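Side-chain contact in osmotically inducible lipoprotein OsmE (PDB 4DM5), which is of unknown function but, as an osmotically inducible lipoprotein with a BamE-family domain, is probably anchored in the membrane: residues S29-E32 against V33-G37. Sequence-based numbering, arbitrary orientation.
Sequences SQQE and VLRIG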
ATOM      1  N   SER A  29      -1.889  -9.009  -8.877  1.00 19.73           N
ATOM      2  CA  SER A  29      -3.028  -9.528  -8.185  1.00 18.47           C
ATOM      3  C   SER A  29      -2.894  -9.435  -6.674  1.00 18.80           C
ATOM      4  O   SER A  29      -1.819  -9.245  -6.133  1.00 18.24           O
ATOM      5  CB  SER A  29      -3.244 -11.039  -8.500  1.00 22.36           C
ATOM      6  OG  SER A  29      -2.210 -11.764  -7.939  1.00 23.94           O
ATOM      7  N   GLN A  30      -4.069  -9.419  -6.046  1.00 19.41           N
ATOM      8  CA  GLN A  30      -4.102  -9.421  -4.593  1.00 20.74           C
ATOM      9  C   GLN A  30      -3.326 -10.532  -3.945  1.00 20.57           C
ATOM     10  O   GLN A  30      -2.543 -10.374  -2.965  1.00 20.47           O
ATOM     11  CB  GLN A  30      -5.579  -9.451  -4.142  1.00 22.36           C
ATOM     12  CG  GLN A  30      -6.309  -8.101  -4.355  1.00 27.04           C
ATOM     13  CD  GLN A  30      -7.826  -8.198  -4.251  1.00 32.39           C
ATOM     14  OE1 GLN A  30      -8.505  -8.837  -5.047  1.00 36.87           O
ATOM     15  NE2 GLN A  30      -8.359  -7.555  -3.238  1.00 38.38           N
ATOM     16  N   GLN A  31      -3.371 -11.749  -4.543  1.00 21.10           N
ATOM     17  CA  GLN A  31      -2.629 -12.818  -3.930  1.00 22.71           C
ATOM     18  C   GLN A  31      -1.107 -12.691  -4.046  1.00 20.71           C
ATOM     19  O   GLN A  31      -0.374 -13.019  -3.166  1.00 22.56           O
ATOM     20  CB  GLN A  31      -3.088 -14.167  -4.609  1.00 25.79           C
ATOM     21  CG  GLN A  31      -4.285 -14.803  -3.993  1.00 31.47           C
ATOM     22  CD  GLN A  31      -4.505 -16.141  -4.592  1.00 36.08           C
ATOM     23  OE1 GLN A  31      -3.593 -16.994  -4.608  1.00 42.04           O
ATOM     24  NE2 GLN A  31      -5.682 -16.345  -5.117  1.00 38.17           N
ATOM     25  N   GLU A  32      -0.613 -12.116  -5.138  1.00 21.32           N
ATOM     26  CA  GLU A  32       0.810 -11.899  -5.276  1.00 22.78           C
ATOM     27  C   GLU A  32       1.313 -10.819  -4.280  1.00 18.90           C
ATOM     28  O   GLU A  32       2.314 -10.975  -3.607  1.00 21.17           O
ATOM     29  CB  GLU A  32       1.105 -11.450  -6.666  1.00 24.06           C
ATOM     30  CG  GLU A  32       2.617 -11.425  -6.798  1.00 28.33           C
ATOM     31  CD  GLU A  32       3.160 -11.753  -8.158  1.00 34.81           C
ATOM     32  OE1 GLU A  32       2.517 -11.505  -9.227  1.00 37.54           O
ATOM     33  OE2 GLU A  32       4.326 -12.237  -8.126  1.00 37.08           O
ATOM     34  N   VAL A  33       0.484  -9.770  -4.107  1.00 18.43           N
ATOM     35  CA  VAL A  33       0.891  -8.831  -3.122  1.00 18.89           C
ATOM     36  C   VAL A  33       0.915  -9.450  -1.718  1.00 18.31           C
ATOM     37  O   VAL A  33       1.833  -9.136  -0.949  1.00 19.00           O
ATOM     38  CB  VAL A  33      -0.053  -7.628  -3.154  1.00 17.36           C
ATOM     39  CG1 VAL A  33       0.169  -6.668  -1.959  1.00 19.04           C
ATOM     40  CG2 VAL A  33       0.106  -6.877  -4.478  1.00 18.76           C
ATOM     41  N   LEU A  34      -0.072 -10.302  -1.375  1.00 18.78           N
ATOM     42  CA  LEU A  34      -0.026 -10.947  -0.064  1.00 20.63           C
ATOM     43  C   LEU A  34       1.272 -11.796   0.179  1.00 21.88           C
ATOM     44  O   LEU A  34       1.928 -11.795   1.257  1.00 24.15           O
ATOM     45  CB  LEU A  34      -1.313 -11.841   0.148  1.00 21.82           C
ATOM     46  CG  LEU A  34      -2.574 -11.016   0.215  1.00 25.30           C
ATOM     47  CD1 LEU A  34      -3.883 -11.824   0.190  1.00 26.93           C
ATOM     48  CD2 LEU A  34      -2.435 -10.138   1.499  1.00 28.11           C
ATOM     49  N   ARG A  35       1.671 -12.502  -0.878  1.00 22.25           N
ATOM     50  CA  ARG A  35       2.915 -13.259  -0.813  1.00 25.91           C
ATOM     51  C   ARG A  35       4.181 -12.460  -0.632  1.00 24.66           C
ATOM     52  O   ARG A  35       5.034 -12.754   0.191  1.00 27.34           O
ATOM     53  CB  ARG A  35       3.039 -14.103  -2.096  1.00 26.70           C
ATOM     54  CG  ARG A  35       1.965 -15.230  -2.080  1.00 32.78           C
ATOM     55  CD  ARG A  35       1.998 -16.366  -3.115  1.00 35.06           C
ATOM     56  NE  ARG A  35       1.320 -16.030  -4.329  1.00 34.44           N
ATOM     57  CZ  ARG A  35       0.121 -16.337  -4.761  1.00 36.09           C
ATOM     58  NH1 ARG A  35      -0.757 -17.093  -4.060  1.00 39.87           N
ATOM     59  NH2 ARG A  35      -0.230 -15.764  -5.922  1.00 34.51           N
ATOM     60  N   ILE A  36       4.215 -11.294  -1.311  1.00 22.66           N
ATOM     61  CA  ILE A  36       5.391 -10.468  -1.266  1.00 22.26           C
ATOM     62  C   ILE A  36       5.513  -9.759   0.017  1.00 22.37           C
ATOM     63  O   ILE A  36       6.630  -9.616   0.594  1.00 24.57           O
ATOM     64  CB  ILE A  36       5.249  -9.372  -2.363  1.00 20.25           C
ATOM     65  CG1 ILE A  36       5.512  -9.967  -3.801  1.00 21.03           C
ATOM     66  CG2 ILE A  36       6.279  -8.236  -2.117  1.00 20.02           C
ATOM     67  CD1 ILE A  36       5.034  -9.078  -4.959  1.00 23.38           C
ATOM     68  N   GLY A  37       4.381  -9.231   0.477  1.00 20.68           N
ATOM     69  CA  GLY A  37       4.391  -8.261   1.618  1.00 23.20           C
ATOM     70  C   GLY A  37       3.993  -8.822   2.964  1.00 23.86           C
ATOM     71  O   GLY A  37       4.096  -8.177   4.008  1.00 26.86           O
TER
HETATM   72  O   HOH W   1      -2.674 -16.824  -7.022  1.00 47.02           O
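A sharp bend at chi3 (-86°) folds the Arg35 chain back along the helix toward Gln31, whose own chain, extended beyond CG, carries its amide out beside the guanidinium. The two flat groups stand steeply to each other, their planes 75° apart. Arg35 NH1 donates to Gln31 OE1 over 2.9 Å, arriving in the amide plane on a lone pair of the oxygen, although that oxygen lies somewhat out of the guanidinium plane. A water completes a small ring: it accepts from Arg35 NH2 at 2.9 Å and donates weakly to the same OE1. The guanidinium also lies over the backbone, where Gln31 O sits over its centre, 3.6 Å above its plane, while that carbonyl still accepts from Arg35 N. A long, flexible arginine and a neutral amide suit these exposed positions, being able to pair with each other and with water.

Both side chains belong to the short helix 30-37 of the BamE-type domain, which packs on one face of the antiparallel sheet. Ser29 is its N-cap: serine's short hydroxyl can reach back to a first-turn amide that has no helix carbonyl before it, and OG accepts from Glu32 N at 3.2 Å. Behind it, regular i to i+4 bonds begin with Val33 N to Ser29 O. Val33 turns to the sheet, a compact branched residue buried against Asn54, Tyr56 and Phe71, with CG2 3.5 Å from Ser29 O. Leu34 CG, beside its backbone N, comes within 3.2 Å of Gln30 O, the oxygen that this N bonds to, a close contact that leucine's branch covers with carbon. Farther round, Glu32 CG and Ile36 CD1 meet at 3.8 Å, the methylene part of the acid serving as an apolar neighbour for isoleucine.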